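Peroxinectin A (PDB 6ERC) catalyses the hydrogen peroxide-driven oxidation of phenolic donors, and of iodide and thiocyanate, as a secreted haem peroxidase of a social amoeba. Local coordinates at residues A[47-52]-A[101-106]; A[55-60]-A[364-369]; A[112-117]-A[379-384]. All coordinates share one frame; numbering follows the deposited sequence.

In the fold
The three contacts lie on one side of the chain's centre, all within the animal haem peroxidase domain. Contacts 1 and 2 share helix 48-56, their centres about 10 Å apart, and their segments alternate along the chain; Arg-49 with Asn-366 and Ser-52 with Arg-365 join them directly. Contact 3 follows contact 1 along the chain, its centre about 10 Å from that of contact 1 and about 13 Å from that of contact 2, and pairs strand 113-124 of the four-stranded antiparallel sheet with helix 379-390. That helix packs on helix 48-56 and follows helix 362-365 in the chain. Together they illustrate how arginines can tie loops, short helices and a sheet strand to a haem-binding helix.

Contact 1. Residues A[47-52]-A[101-106]; sequences PSRAIS and DQYFDP
Arg-49 and Asp-101 bring together the first turn of helix 48-56 and an irregular loop between strands 91-96 and 113-124, with backbones well separated: their CA atoms, the nearest pair across the segments, stand 9.3 Å apart. The long arginine spans that distance. With CG anti to the backbone N (chi1 176°) and a bend at chi2, it presents its edge to the carboxylate of Asp-101, and NE binds OD2 at 3.0 Å from above the carboxylate plane. NH2 adds weak bonds to both Asp-101 oxygens, so that the one clear bond is backed by two weak ones. The acid is itself fixed in an Asx turn: Asp-101 OD1 accepts from the backbone N of Tyr-103 at 2.7 Å, and from the N of Phe-104 at 3.1 Å, which holds the loop in a tight curl beside the guanidinium. Phe-104 directs its ring edge at one guanidinium face, CE2 lying 3.5 Å from Arg-49 CZ, with the two planes 75° apart. Tyr-103 CD1 comes in at the guanidinium edge, 3.5 Å from Arg-49 NH2. The NH1 of Arg-49 forms a further salt bridge with Asp-378, and NH2 also bonds Asn-366.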
loop_
_atom_site.group_PDB
_atom_site.type_symbol
_atom_site.label_atom_id
_atom_site.label_comp_id
_atom_site.label_asym_id
_atom_site.label_seq_id
_atom_site.Cartn_x
_atom_site.Cartn_y
_atom_site.Cartn_z
ATOM N N PRO A 47 -2.026 4.268 -25.301
ATOM C CA PRO A 47 -1.597 3.164 -24.433
ATOM C C PRO A 47 -0.971 3.671 -23.140
ATOM O O PRO A 47 -0.594 4.838 -23.012
ATOM C CB PRO A 47 -0.572 2.410 -25.288
ATOM C CG PRO A 47 -0.882 2.799 -26.690
ATOM C CD PRO A 47 -1.383 4.206 -26.623
ATOM N N SER A 48 -0.851 2.756 -22.174
ATOM C CA SER A 48 -0.377 3.127 -20.841
ATOM C C SER A 48 1.022 3.732 -20.898
ATOM O O SER A 48 1.275 4.793 -20.317
ATOM C CB SER A 48 -0.398 1.905 -19.921
ATOM O OG SER A 48 -1.701 1.357 -19.832
ATOM N N ARG A 49 1.946 3.071 -21.599
ATOM C CA ARG A 49 3.324 3.551 -21.630
ATOM C C ARG A 49 3.429 4.920 -22.290
ATOM O O ARG A 49 4.331 5.699 -21.961
ATOM C CB ARG A 49 4.214 2.536 -22.350
ATOM C CG ARG A 49 5.665 2.973 -22.530
ATOM C CD ARG A 49 6.333 3.360 -21.218
ATOM N NE ARG A 49 7.734 3.721 -21.423
ATOM C CZ ARG A 49 8.514 4.282 -20.503
ATOM N NH1 ARG A 49 8.043 4.563 -19.295
ATOM N NH2 ARG A 49 9.775 4.570 -20.797
ATOM N N ALA A 50 2.527 5.231 -23.221
ATOM C CA ALA A 50 2.512 6.565 -23.812
ATOM C C ALA A 50 2.070 7.601 -22.786
ATOM O O ALA A 50 2.734 8.627 -22.600
ATOM C CB ALA A 50 1.598 6.587 -25.037
ATOM N N ILE A 51 0.952 7.346 -22.104
ATOM C CA ILE A 51 0.505 8.250 -21.049
ATOM C C ILE A 51 1.593 8.416 -19.998
ATOM O O ILE A 51 1.755 9.501 -19.425
ATOM C CB ILE A 51 -0.806 7.739 -20.419
ATOM C CG1 ILE A 51 -1.921 7.641 -21.466
ATOM C CG2 ILE A 51 -1.233 8.641 -19.271
ATOM C CD1 ILE A 51 -2.365 8.972 -22.053
ATOM N N SER A 52 2.351 7.352 -19.724
ATOM C CA SER A 52 3.443 7.444 -18.760
ATOM C C SER A 52 4.497 8.439 -19.227
ATOM O O SER A 52 4.928 9.310 -18.463
ATOM C CB SER A 52 4.063 6.063 -18.543
ATOM O OG SER A 52 5.147 6.125 -17.635
ATOM N N ASP A 101 10.931 3.767 -28.206
ATOM C CA ASP A 101 11.015 4.219 -26.824
ATOM C C ASP A 101 12.455 4.117 -26.337
ATOM O O ASP A 101 13.075 3.053 -26.413
ATOM C CB ASP A 101 10.087 3.395 -25.934
ATOM C CG ASP A 101 10.009 3.934 -24.511
ATOM O OD1 ASP A 101 11.047 3.954 -23.815
ATOM O OD2 ASP A 101 8.907 4.351 -24.092
ATOM N N GLN A 102 12.990 5.236 -25.843
ATOM C CA GLN A 102 14.393 5.285 -25.447
ATOM C C GLN A 102 14.707 4.360 -24.277
ATOM O O GLN A 102 15.863 3.956 -24.120
ATOM C CB GLN A 102 14.788 6.720 -25.091
ATOM C CG GLN A 102 14.617 7.717 -26.226
ATOM C CD GLN A 102 15.433 7.351 -27.450
ATOM O OE1 GLN A 102 16.545 6.841 -27.335
ATOM N NE2 GLN A 102 14.877 7.602 -28.631
ATOM N N TYR A 103 13.715 4.013 -23.458
ATOM C CA TYR A 103 13.955 3.169 -22.295
ATOM C C TYR A 103 13.650 1.698 -22.538
ATOM O O TYR A 103 14.214 0.846 -21.842
ATOM C CB TYR A 103 13.122 3.658 -21.100
ATOM C CG TYR A 103 13.461 5.067 -20.668
ATOM C CD1 TYR A 103 12.832 6.163 -21.247
ATOM C CD2 TYR A 103 14.416 5.301 -19.689
ATOM C CE1 TYR A 103 13.144 7.452 -20.857
ATOM C CE2 TYR A 103 14.733 6.584 -19.295
ATOM C CZ TYR A 103 14.095 7.655 -19.881
ATOM O OH TYR A 103 14.412 8.933 -19.489
ATOM N N PHE A 104 12.782 1.373 -23.502
ATOM C CA PHE A 104 12.387 -0.013 -23.713
ATOM C C PHE A 104 12.360 -0.421 -25.183
ATOM O O PHE A 104 11.923 -1.539 -25.486
ATOM C CB PHE A 104 11.010 -0.268 -23.085
ATOM C CG PHE A 104 10.962 -0.009 -21.605
ATOM C CD1 PHE A 104 11.561 -0.885 -20.715
ATOM C CD2 PHE A 104 10.316 1.110 -21.105
ATOM C CE1 PHE A 104 11.517 -0.650 -19.352
ATOM C CE2 PHE A 104 10.271 1.351 -19.743
ATOM C CZ PHE A 104 10.871 0.468 -18.865
ATOM N N ASP A 105 12.809 0.433 -26.105
ATOM C CA ASP A 105 12.827 0.066 -27.516
ATOM C C ASP A 105 13.667 1.054 -28.319
ATOM O O ASP A 105 13.175 1.644 -29.290
ATOM C CB ASP A 105 11.404 0.008 -28.071
ATOM C CG ASP A 105 11.356 -0.509 -29.494
ATOM O OD1 ASP A 105 12.256 -1.286 -29.874
ATOM O OD2 ASP A 105 10.430 -0.125 -30.239
ATOM N N PRO A 106 14.935 1.257 -27.958
ATOM C CA PRO A 106 15.748 2.229 -28.703
ATOM C C PRO A 106 16.033 1.804 -30.131
ATOM O O PRO A 106 16.233 2.669 -30.993
ATOM C CB PRO A 106 17.033 2.319 -27.867
ATOM C CG PRO A 106 17.110 1.008 -27.163
ATOM C CD PRO A 106 15.695 0.608 -26.877
#

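Contact 2. Residues A[55-60]-A[364-369]; sequences IFDQQT and LRNFLF
Asp-57 and Arg-365 meet with their flat groups almost perpendicular, the carboxylate and guanidinium planes 88° apart, a good example of a salt bridge made without the two groups lying flat together. One oxygen does the work: Asp-57 OD1 lies 2.6 Å from Arg-365 NH2, but the hydrogen bond is bent and weak, with an N-H...O angle of 128°. The guanidinium reaches this position because the arginine starts with CG anti to the backbone N (chi1 -157°) and then bends at chi3. One of its faces is thereby laid against the backbone of the aspartate, Asp-57 CA approaching NE to 3.4 Å. The aliphatic part also makes contact, CD of Arg-365 resting 3.5 Å from CB of Phe-56, while the phenylalanine ring leads away from this segment. At the guanidinium edge, and in its plane, a water accepts from Arg-365 NE at 2.9 Å and equally from the backbone N of Gln-58, so that it extends the grip along the chain. NH1 of Arg-365 turns to Asn-53 and Ser-52. The contact thus joins the last, weakly bonded part of helix 48-56 and the loop after it to where helix 362-365 finishes, whose Leu-364 touches the haem; the ring of Phe-56 continues onto Ala-380 and Leu-384 of helix 379-390 and onto helix 435-441.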
loop_
_atom_site.group_PDB
_atom_site.type_symbol
_atom_site.label_atom_id
_atom_site.label_comp_id
_atom_site.label_asym_id
_atom_site.label_seq_id
_atom_site.Cartn_x
_atom_site.Cartn_y
_atom_site.Cartn_z
ATOM N N ILE A 55 2.813 12.250 -19.395
ATOM C CA ILE A 55 2.372 12.886 -18.158
ATOM C C ILE A 55 3.344 12.640 -17.010
ATOM O O ILE A 55 3.766 13.578 -16.335
ATOM C CB ILE A 55 0.948 12.407 -17.799
ATOM C CG1 ILE A 55 -0.067 13.095 -18.714
ATOM C CG2 ILE A 55 0.628 12.687 -16.330
ATOM C CD1 ILE A 55 -1.475 12.577 -18.580
ATOM N N PHE A 56 3.704 11.381 -16.764
ATOM C CA PHE A 56 4.397 11.028 -15.533
ATOM C C PHE A 56 5.896 11.293 -15.565
ATOM O O PHE A 56 6.534 11.221 -14.511
ATOM C CB PHE A 56 4.141 9.554 -15.203
ATOM C CG PHE A 56 2.744 9.283 -14.727
ATOM C CD1 PHE A 56 2.437 9.326 -13.377
ATOM C CD2 PHE A 56 1.733 9.001 -15.628
ATOM C CE1 PHE A 56 1.153 9.086 -12.936
ATOM C CE2 PHE A 56 0.444 8.758 -15.189
ATOM C CZ PHE A 56 0.155 8.801 -13.841
ATOM N N ASP A 57 6.473 11.611 -16.722
ATOM C CA ASP A 57 7.917 11.799 -16.796
ATOM C C ASP A 57 8.368 12.876 -15.820
ATOM O O ASP A 57 7.765 13.949 -15.731
ATOM C CB ASP A 57 8.339 12.175 -18.213
ATOM C CG ASP A 57 9.846 12.233 -18.368
ATOM O OD1 ASP A 57 10.504 11.210 -18.079
ATOM O OD2 ASP A 57 10.372 13.294 -18.774
ATOM N N GLN A 58 9.439 12.583 -15.088
ATOM C CA GLN A 58 9.998 13.503 -14.110
ATOM C C GLN A 58 11.488 13.647 -14.369
ATOM O O GLN A 58 12.190 12.647 -14.549
ATOM C CB GLN A 58 9.745 13.006 -12.685
ATOM C CG GLN A 58 10.054 14.028 -11.609
ATOM C CD GLN A 58 9.516 13.616 -10.255
ATOM O OE1 GLN A 58 8.746 12.662 -10.148
ATOM N NE2 GLN A 58 9.917 14.334 -9.211
ATOM N N GLN A 59 11.962 14.894 -14.399
ATOM C CA GLN A 59 13.364 15.193 -14.647
ATOM C C GLN A 59 14.053 15.915 -13.501
ATOM O O GLN A 59 15.288 15.931 -13.466
ATOM C CB GLN A 59 13.518 16.054 -15.910
ATOM C CG GLN A 59 13.108 15.368 -17.199
ATOM C CD GLN A 59 13.469 16.187 -18.422
ATOM O OE1 GLN A 59 13.504 17.416 -18.371
ATOM N NE2 GLN A 59 13.755 15.508 -19.525
ATOM N N THR A 60 13.306 16.515 -12.575
ATOM C CA THR A 60 13.897 17.291 -11.498
ATOM C C THR A 60 13.205 16.953 -10.184
ATOM O O THR A 60 12.143 16.326 -10.153
ATOM C CB THR A 60 13.787 18.796 -11.758
ATOM O OG1 THR A 60 12.424 19.204 -11.611
ATOM C CG2 THR A 60 14.268 19.147 -13.161
ATOM N N LEU A 364 11.115 4.447 -10.410
ATOM C CA LEU A 364 9.889 3.669 -10.514
ATOM C C LEU A 364 9.355 3.617 -11.941
ATOM O O LEU A 364 8.845 2.578 -12.374
ATOM C CB LEU A 364 8.816 4.260 -9.594
ATOM C CG LEU A 364 9.124 4.284 -8.094
ATOM C CD1 LEU A 364 8.277 5.333 -7.398
ATOM C CD2 LEU A 364 8.882 2.920 -7.478
ATOM N N ARG A 365 9.464 4.720 -12.685
ATOM C CA ARG A 365 8.846 4.794 -14.004
ATOM C C ARG A 365 9.723 4.187 -15.092
ATOM O O ARG A 365 9.200 3.702 -16.099
ATOM C CB ARG A 365 8.522 6.249 -14.348
ATOM C CG ARG A 365 7.421 6.405 -15.383
ATOM C CD ARG A 365 7.176 7.863 -15.738
ATOM N NE ARG A 365 8.278 8.438 -16.504
ATOM C CZ ARG A 365 8.463 8.262 -17.810
ATOM N NH1 ARG A 365 7.625 7.513 -18.514
ATOM N NH2 ARG A 365 9.495 8.832 -18.416
ATOM N N ASN A 366 11.041 4.199 -14.915
ATOM C CA ASN A 366 11.976 3.694 -15.917
ATOM C C ASN A 366 12.992 2.758 -15.278
ATOM O O ASN A 366 14.205 2.937 -15.401
ATOM C CB ASN A 366 12.690 4.845 -16.624
ATOM C CG ASN A 366 11.754 5.684 -17.473
ATOM O OD1 ASN A 366 10.966 5.157 -18.262
ATOM N ND2 ASN A 366 11.836 6.999 -17.314
ATOM N N PHE A 367 12.505 1.733 -14.584
ATOM C CA PHE A 367 13.385 0.723 -14.012
ATOM C C PHE A 367 13.733 -0.318 -15.070
ATOM O O PHE A 367 12.844 -0.858 -15.736
ATOM C CB PHE A 367 12.729 0.045 -12.809
ATOM C CG PHE A 367 13.540 -1.087 -12.248
ATOM C CD1 PHE A 367 14.610 -0.836 -11.408
ATOM C CD2 PHE A 367 13.245 -2.401 -12.576
ATOM C CE1 PHE A 367 15.366 -1.873 -10.897
ATOM C CE2 PHE A 367 14.000 -3.443 -12.068
ATOM C CZ PHE A 367 15.060 -3.178 -11.229
ATOM N N LEU A 368 15.023 -0.607 -15.214
ATOM C CA LEU A 368 15.510 -1.527 -16.233
ATOM C C LEU A 368 16.155 -2.741 -15.584
ATOM O O LEU A 368 16.784 -2.635 -14.526
ATOM C CB LEU A 368 16.528 -0.846 -17.158
ATOM C CG LEU A 368 16.010 0.296 -18.028
ATOM C CD1 LEU A 368 17.144 0.863 -18.862
ATOM C CD2 LEU A 368 14.872 -0.167 -18.923
ATOM N N PHE A 369 15.986 -3.899 -16.226
ATOM C CA PHE A 369 16.722 -5.087 -15.811
ATOM C C PHE A 369 18.183 -4.985 -16.225
ATOM O O PHE A 369 19.076 -5.425 -15.490
ATOM C CB PHE A 369 16.087 -6.345 -16.409
ATOM C CG PHE A 369 14.658 -6.582 -15.985
ATOM C CD1 PHE A 369 14.165 -6.059 -14.796
ATOM C CD2 PHE A 369 13.809 -7.340 -16.778
ATOM C CE1 PHE A 369 12.854 -6.285 -14.413
ATOM C CE2 PHE A 369 12.498 -7.568 -16.399
ATOM C CZ PHE A 369 12.021 -7.039 -15.214
HETATM O O HOH W 1 10.146 9.776 -14.675
#

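Contact 3. Residues A[112-117]-A[379-384]; sequences KTMNYF and LASRNL. With HEM (protoporphyrin IX containing Fe), chain F.
Arg-382 leaves helix 379-390 with CG anti to its carbonyl carbon (chi1 -71°), runs out extended at chi2 and then bends at chi3, which sets its guanidinium between Asn-115 and the haem. Tyr-116 takes the other course, CG anti to the backbone N, and this swings its ring in beside the arginine. The two side chains meet with ring and guanidinium planes 42° apart: Tyr-116 CD2 lies over one guanidinium face, offset toward its rim, 4.1 Å from Arg-382 NH2. At the guanidinium edge NH1 donates to the backbone O of Asn-115 at 2.9 Å, a weak bond with an N-H...O angle of 123°. On the haem side NE of Arg-382 donates to the propionate oxygen O2A, again at 2.9 Å but along a straighter path. The same helix lays Leu-379 against the porphyrin, its CD1 3.7 Å from C3A of the haem. One residue before Asn-115, Met-114 brings CE to 4.3 Å from OG of Ser-381, a loose contact in a buried setting; that hydroxyl bonds Asp-378. The hydroxyl of Tyr-116 is held by Asp-389, so the ring is steadied at its far end. A leucine in place of Arg-382 would probably leave propionate oxygen O2A without the NE donor, and the carbonyl of Asn-115 without its guanidinium partner. Arg-386, close to Arg-382, also bonds the haem, as do Arg-302 and Arg-213, the probable transition-state stabiliser. A propionate carboxylate would be expected to carry negative charge, and Arg-382 is likely to balance part of it while coupling the haem edge to the strand through Asn-115.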
loop_
_atom_site.group_PDB
_atom_site.type_symbol
_atom_site.label_atom_id
_atom_site.label_comp_id
_atom_site.label_asym_id
_atom_site.label_seq_id
_atom_site.Cartn_x
_atom_site.Cartn_y
_atom_site.Cartn_z
ATOM N N LYS A 112 7.981 -4.478 -28.991
ATOM C CA LYS A 112 8.468 -4.637 -27.628
ATOM C C LYS A 112 7.353 -4.381 -26.620
ATOM O O LYS A 112 6.504 -3.507 -26.816
ATOM C CB LYS A 112 9.634 -3.684 -27.368
ATOM C CG LYS A 112 10.910 -4.049 -28.110
ATOM C CD LYS A 112 11.573 -5.271 -27.499
ATOM C CE LYS A 112 12.919 -5.559 -28.139
ATOM N NZ LYS A 112 13.587 -6.730 -27.505
ATOM N N THR A 113 7.366 -5.148 -25.529
ATOM C CA THR A 113 6.327 -5.059 -24.513
ATOM C C THR A 113 6.936 -5.215 -23.126
ATOM O O THR A 113 8.090 -5.622 -22.963
ATOM C CB THR A 113 5.244 -6.127 -24.714
ATOM O OG1 THR A 113 5.841 -7.429 -24.670
ATOM C CG2 THR A 113 4.548 -5.941 -26.045
ATOM N N MET A 114 6.135 -4.879 -22.121
ATOM C CA MET A 114 6.452 -5.138 -20.726
ATOM C C MET A 114 5.398 -6.074 -20.152
ATOM O O MET A 114 4.205 -5.925 -20.432
ATOM C CB MET A 114 6.503 -3.843 -19.916
ATOM C CG MET A 114 7.652 -2.932 -20.296
ATOM S SD MET A 114 7.647 -1.391 -19.366
ATOM C CE MET A 114 6.244 -0.559 -20.102
ATOM N N ASN A 115 5.844 -7.042 -19.358
ATOM C CA ASN A 115 4.932 -8.031 -18.799
ATOM C C ASN A 115 3.809 -7.354 -18.023
ATOM O O ASN A 115 4.045 -6.427 -17.244
ATOM C CB ASN A 115 5.695 -8.989 -17.881
ATOM C CG ASN A 115 6.715 -9.819 -18.626
ATOM O OD1 ASN A 115 7.757 -9.314 -19.048
ATOM N ND2 ASN A 115 6.423 -11.105 -18.789
ATOM N N TYR A 116 2.581 -7.819 -18.245
ATOM C CA TYR A 116 1.459 -7.449 -17.392
ATOM C C TYR A 116 0.427 -8.563 -17.426
ATOM O O TYR A 116 0.083 -9.064 -18.501
ATOM C CB TYR A 116 0.816 -6.132 -17.827
ATOM C CG TYR A 116 -0.393 -5.758 -16.995
ATOM C CD1 TYR A 116 -1.654 -6.251 -17.305
ATOM C CD2 TYR A 116 -0.272 -4.916 -15.898
ATOM C CE1 TYR A 116 -2.756 -5.916 -16.549
ATOM C CE2 TYR A 116 -1.372 -4.573 -15.137
ATOM C CZ TYR A 116 -2.609 -5.076 -15.466
ATOM O OH TYR A 116 -3.707 -4.739 -14.711
ATOM N N PHE A 117 -0.069 -8.931 -16.249
ATOM C CA PHE A 117 -1.083 -9.963 -16.104
ATOM C C PHE A 117 -2.289 -9.369 -15.398
ATOM O O PHE A 117 -2.142 -8.677 -14.387
ATOM C CB PHE A 117 -0.533 -11.157 -15.332
ATOM C CG PHE A 117 0.504 -11.930 -16.086
ATOM C CD1 PHE A 117 1.831 -11.537 -16.063
ATOM C CD2 PHE A 117 0.151 -13.043 -16.826
ATOM C CE1 PHE A 117 2.789 -12.247 -16.763
ATOM C CE2 PHE A 117 1.103 -13.758 -17.526
ATOM C CZ PHE A 117 2.424 -13.360 -17.497
ATOM N N LEU A 379 6.154 1.555 -13.270
ATOM C CA LEU A 379 5.077 1.528 -12.289
ATOM C C LEU A 379 3.934 2.456 -12.683
ATOM O O LEU A 379 2.767 2.144 -12.423
ATOM C CB LEU A 379 5.622 1.896 -10.910
ATOM C CG LEU A 379 4.664 1.756 -9.729
ATOM C CD1 LEU A 379 3.976 0.395 -9.709
ATOM C CD2 LEU A 379 5.427 1.968 -8.436
ATOM N N ALA A 380 4.243 3.592 -13.307
ATOM C CA ALA A 380 3.189 4.451 -13.833
ATOM C C ALA A 380 2.345 3.704 -14.860
ATOM O O ALA A 380 1.111 3.745 -14.815
ATOM C CB ALA A 380 3.799 5.709 -14.447
ATOM N N SER A 381 2.999 3.004 -15.791
ATOM C CA SER A 381 2.265 2.237 -16.792
ATOM C C SER A 381 1.451 1.123 -16.147
ATOM O O SER A 381 0.291 0.900 -16.514
ATOM C CB SER A 381 3.232 1.656 -17.824
ATOM O OG SER A 381 3.954 2.681 -18.480
ATOM N N ARG A 382 2.041 0.408 -15.186
ATOM C CA ARG A 382 1.314 -0.663 -14.512
ATOM C C ARG A 382 0.043 -0.138 -13.860
ATOM O O ARG A 382 -0.994 -0.811 -13.871
ATOM C CB ARG A 382 2.212 -1.340 -13.476
ATOM C CG ARG A 382 3.317 -2.196 -14.085
ATOM C CD ARG A 382 3.979 -3.103 -13.052
ATOM N NE ARG A 382 3.134 -4.240 -12.683
ATOM C CZ ARG A 382 3.008 -5.351 -13.407
ATOM N NH1 ARG A 382 3.666 -5.483 -14.553
ATOM N NH2 ARG A 382 2.216 -6.333 -12.990
ATOM N N ASN A 383 0.097 1.069 -13.296
ATOM C CA ASN A 383 -1.092 1.645 -12.679
ATOM C C ASN A 383 -2.160 1.941 -13.724
ATOM O O ASN A 383 -3.330 1.583 -13.546
ATOM C CB ASN A 383 -0.721 2.909 -11.908
ATOM C CG ASN A 383 0.224 2.629 -10.753
ATOM O OD1 ASN A 383 0.156 1.576 -10.122
ATOM N ND2 ASN A 383 1.114 3.572 -10.475
ATOM N N LEU A 384 -1.776 2.593 -14.825
ATOM C CA LEU A 384 -2.728 2.866 -15.898
ATOM C C LEU A 384 -3.359 1.578 -16.408
ATOM O O LEU A 384 -4.580 1.498 -16.584
ATOM C CB LEU A 384 -2.035 3.613 -17.036
ATOM C CG LEU A 384 -2.029 5.143 -16.970
ATOM C CD1 LEU A 384 -3.439 5.708 -17.088
ATOM C CD2 LEU A 384 -1.363 5.636 -15.700
HETATM C CHA HEM F . 0.589 -1.414 -5.757
HETATM C CHB HEM F . 5.393 -0.868 -5.811
HETATM C CHC HEM F . 4.999 2.734 -2.565
HETATM C CHD HEM F . 0.174 2.334 -2.708
HETATM C C1A HEM F . 1.914 -1.532 -6.096
HETATM C C2A HEM F . 2.446 -2.370 -7.142
HETATM C C3A HEM F . 3.773 -2.223 -7.167
HETATM C C4A HEM F . 4.125 -1.286 -6.124
HETATM C CMA HEM F . 4.772 -2.922 -8.116
HETATM C CAA HEM F . 1.590 -3.254 -8.064
HETATM C CBA HEM F . 1.680 -2.652 -9.459
HETATM C CGA HEM F . 0.484 -3.067 -10.275
HETATM O O1A HEM F . -0.661 -2.693 -9.910
HETATM O O2A HEM F . 0.675 -3.764 -11.303
HETATM C C1B HEM F . 5.693 0.137 -4.923
HETATM C C2B HEM F . 7.026 0.575 -4.593
HETATM C C3B HEM F . 6.927 1.567 -3.692
HETATM C C4B HEM F . 5.519 1.789 -3.429
HETATM C CMB HEM F . 8.287 -0.059 -5.216
HETATM C CAB HEM F . 8.040 2.395 -3.010
HETATM C CBB HEM F . 9.338 2.261 -3.304
HETATM C C1C HEM F . 3.660 2.954 -2.321
HETATM C C2C HEM F . 3.099 3.954 -1.429
HETATM C C3C HEM F . 1.754 3.837 -1.471
HETATM C C4C HEM F . 1.444 2.763 -2.388
HETATM C CMC HEM F . 3.992 4.929 -0.634
HETATM C CAC HEM F . 0.609 4.604 -0.758
HETATM C CBC HEM F . 0.760 5.600 0.119
HETATM C C1D HEM F . -0.129 1.259 -3.509
HETATM C C2D HEM F . -1.447 0.707 -3.723
HETATM C C3D HEM F . -1.324 -0.317 -4.571
HETATM C C4D HEM F . 0.070 -0.464 -4.910
HETATM C CMD HEM F . -2.743 1.254 -3.091
HETATM C CAD HEM F . -2.433 -1.244 -5.098
HETATM C CBD HEM F . -2.688 -2.247 -3.977
HETATM C CGD HEM F . -3.060 -3.602 -4.530
HETATM O O1D HEM F . -2.132 -4.387 -4.854
HETATM O O2D HEM F . -4.272 -3.912 -4.644
HETATM N NA HEM F . 2.968 -0.884 -5.491
HETATM N NB HEM F . 4.796 0.895 -4.197
HETATM N NC HEM F . 2.620 2.247 -2.885
HETATM N ND HEM F . 0.772 0.519 -4.247
HETATM FE FE HEM F . 2.761 0.669 -4.179
#